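Local coordinates for D-alanyl-D-alanine carboxypeptidase (Penicillin binding protein) family protein (Francisella tularensis subsp. tularensis, PDB 6OSU), which probably removes the terminal D-alanine from peptidoglycan precursor peptides, acting as a serine-type D-Ala-D-Ala carboxypeptidase in cell wall biosynthesis, at residues D57-P62 with M156-F161. Numbering follows the deposited sequence.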
loop_
_atom_site.group_PDB
_atom_site.type_symbol
_atom_site.label_atom_id
_atom_site.label_comp_id
_atom_site.label_asym_id
_atom_site.label_seq_id
_atom_site.Cartn_x
_atom_site.Cartn_y
_atom_site.Cartn_z
ATOM N N ASP A 57 -13.271 -8.072 4.534
ATOM C CA ASP A 57 -13.715 -8.838 3.378
ATOM C C ASP A 57 -15.145 -8.517 2.965
ATOM O O ASP A 57 -15.688 -9.190 2.082
ATOM C CB ASP A 57 -13.578 -10.336 3.651
ATOM C CG ASP A 57 -12.133 -10.780 3.736
ATOM O OD1 ASP A 57 -11.308 -10.302 2.925
ATOM O OD2 ASP A 57 -11.821 -11.602 4.619
ATOM N N VAL A 58 -15.768 -7.510 3.573
ATOM C CA VAL A 58 -17.130 -7.125 3.213
ATOM C C VAL A 58 -17.087 -6.302 1.934
ATOM O O VAL A 58 -16.282 -5.373 1.803
ATOM C CB VAL A 58 -17.801 -6.350 4.359
ATOM C CG1 VAL A 58 -19.177 -5.852 3.935
ATOM C CG2 VAL A 58 -17.917 -7.229 5.598
ATOM N N ARG A 59 -17.951 -6.642 0.986
ATOM C CA ARG A 59 -17.932 -5.993 -0.316
ATOM C C ARG A 59 -18.623 -4.634 -0.242
ATOM O O ARG A 59 -19.783 -4.540 0.175
ATOM C CB ARG A 59 -18.595 -6.898 -1.349
ATOM C CG ARG A 59 -17.770 -8.137 -1.628
ATOM C CD ARG A 59 -18.467 -9.126 -2.536
ATOM N NE ARG A 59 -17.591 -10.259 -2.821
ATOM C CZ ARG A 59 -17.831 -11.179 -3.749
ATOM N NH1 ARG A 59 -18.927 -11.107 -4.493
ATOM N NH2 ARG A 59 -16.969 -12.170 -3.934
ATOM N N ARG A 60 -17.903 -3.586 -0.632
ATOM C CA ARG A 60 -18.422 -2.228 -0.683
ATOM C C ARG A 60 -18.068 -1.615 -2.029
ATOM O O ARG A 60 -17.300 -2.184 -2.810
ATOM C CB ARG A 60 -17.863 -1.357 0.452
ATOM C CG ARG A 60 -17.962 -1.959 1.836
ATOM C CD ARG A 60 -17.703 -0.891 2.891
ATOM N NE ARG A 60 -18.920 -0.158 3.241
ATOM C CZ ARG A 60 -19.274 1.013 2.718
ATOM N NH1 ARG A 60 -18.504 1.602 1.815
ATOM N NH2 ARG A 60 -20.402 1.595 3.103
ATOM N N ALA A 61 -18.622 -0.428 -2.288
ATOM C CA ALA A 61 -18.424 0.217 -3.577
ATOM C C ALA A 61 -17.008 0.788 -3.658
ATOM O O ALA A 61 -16.456 1.227 -2.645
ATOM C CB ALA A 61 -19.462 1.320 -3.790
ATOM N N PRO A 62 -16.378 0.769 -4.839
ATOM C CA PRO A 62 -14.964 1.160 -4.913
ATOM C C PRO A 62 -14.738 2.663 -5.013
ATOM O O PRO A 62 -13.726 3.152 -4.509
ATOM C CB PRO A 62 -14.461 0.446 -6.178
ATOM C CG PRO A 62 -15.562 -0.479 -6.586
ATOM C CD PRO A 62 -16.821 0.146 -6.092
ATOM N N MET A 156 -7.194 -10.620 -5.812
ATOM C CA MET A 156 -8.329 -9.838 -5.330
ATOM C C MET A 156 -9.601 -10.586 -5.715
ATOM O O MET A 156 -10.218 -10.324 -6.749
ATOM C CB MET A 156 -8.298 -8.432 -5.917
ATOM C CG MET A 156 -6.949 -7.735 -5.792
ATOM S SD MET A 156 -6.859 -6.223 -6.770
ATOM C CE MET A 156 -8.216 -5.293 -6.063
ATOM N N ASN A 157 -9.996 -11.532 -4.867
ATOM C CA ASN A 157 -11.093 -12.435 -5.180
ATOM C C ASN A 157 -12.464 -11.865 -4.846
ATOM O O ASN A 157 -13.475 -12.496 -5.173
ATOM C CB ASN A 157 -10.904 -13.764 -4.441
ATOM C CG ASN A 157 -9.661 -14.504 -4.889
ATOM O OD1 ASN A 157 -8.736 -14.711 -4.106
ATOM N ND2 ASN A 157 -9.635 -14.909 -6.153
ATOM N N ASN A 158 -12.528 -10.702 -4.205
ATOM C CA ASN A 158 -13.814 -10.088 -3.905
ATOM C C ASN A 158 -13.872 -8.693 -4.507
ATOM O O ASN A 158 -14.187 -7.720 -3.814
ATOM C CB ASN A 158 -14.052 -10.048 -2.397
ATOM C CG ASN A 158 -14.158 -11.431 -1.789
ATOM O OD1 ASN A 158 -14.933 -12.267 -2.253
ATOM N ND2 ASN A 158 -13.369 -11.683 -0.752
ATOM N N THR A 159 -13.570 -8.594 -5.798
ATOM C CA THR A 159 -13.450 -7.313 -6.480
ATOM C C THR A 159 -13.998 -7.449 -7.888
ATOM O O THR A 159 -13.666 -8.404 -8.594
ATOM C CB THR A 159 -11.988 -6.853 -6.525
ATOM O OG1 THR A 159 -11.600 -6.385 -5.231
ATOM C CG2 THR A 159 -11.796 -5.735 -7.538
ATOM N N HIS A 160 -14.843 -6.503 -8.288
ATOM C CA HIS A 160 -15.340 -6.460 -9.657
ATOM C C HIS A 160 -15.549 -5.008 -10.048
ATOM O O HIS A 160 -16.334 -4.301 -9.410
ATOM C CB HIS A 160 -16.639 -7.248 -9.813
ATOM C CG HIS A 160 -17.131 -7.308 -11.223
ATOM N ND1 HIS A 160 -16.637 -8.205 -12.145
ATOM C CD2 HIS A 160 -18.047 -6.559 -11.881
ATOM C CE1 HIS A 160 -17.240 -8.018 -13.305
ATOM N NE2 HIS A 160 -18.099 -7.024 -13.173
ATOM N N PHE A 161 -14.856 -4.574 -11.095
ATOM C CA PHE A 161 -14.962 -3.211 -11.595
ATOM C C PHE A 161 -15.961 -3.144 -12.742
ATOM O O PHE A 161 -16.032 -4.053 -13.573
ATOM C CB PHE A 161 -13.595 -2.703 -12.052
ATOM C CG PHE A 161 -12.574 -2.656 -10.953
ATOM C CD1 PHE A 161 -12.691 -1.737 -9.922
ATOM C CD2 PHE A 161 -11.496 -3.524 -10.950
ATOM C CE1 PHE A 161 -11.754 -1.684 -8.908
ATOM C CE2 PHE A 161 -10.552 -3.478 -9.941
ATOM C CZ PHE A 161 -10.680 -2.554 -8.917
HETATM O O HOH W 1 -11.062 -9.722 0.112
#
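Arg-59 and Asn-158 carry the polar end of this contact, their side chains crossing at about a right angle. The arginine is extended from CG to NE and delivers NH2 to OD1 of Asn-158 at 2.6 Å, in a nearly straight bond (171° at the hydrogen) that lies in the guanidinium plane and falls on a lone pair of the amide oxygen. NE adds a weak second bond to the same OD1, 3.4 Å long, so the oxygen accepts one strong and one weak bond from a single guanidinium, whose plane is turned 54° from that of the amide. On the other branch of the amide, ND2 of Asn-158 donates to a water at 3.1 Å. That water donates to Asp-57 OD1 at 2.9 Å, linking two side chains whose OD1 and ND2 are 4.4 Å apart. Asp-57 OD1 also has a weak bond from His-177, while Asp-178 takes the backbone N of Asn-158 and bonds Thr-159 OG1. At the buried end the contact turns apolar: CB of Pro-62 approaches CE1 of Phe-161 obliquely at 4.4 Å, and Met-69 and Thr-66 of helix 66-79 also touch that ring. The loop leading into this helix, where predicted nucleophile Ser-64 and Lys-67 form the probable SxxK motif, is thereby joined to the loop after helix 140-154, in the penicillin-recognising, beta-lactamase-like fold of the peptidase S11 family.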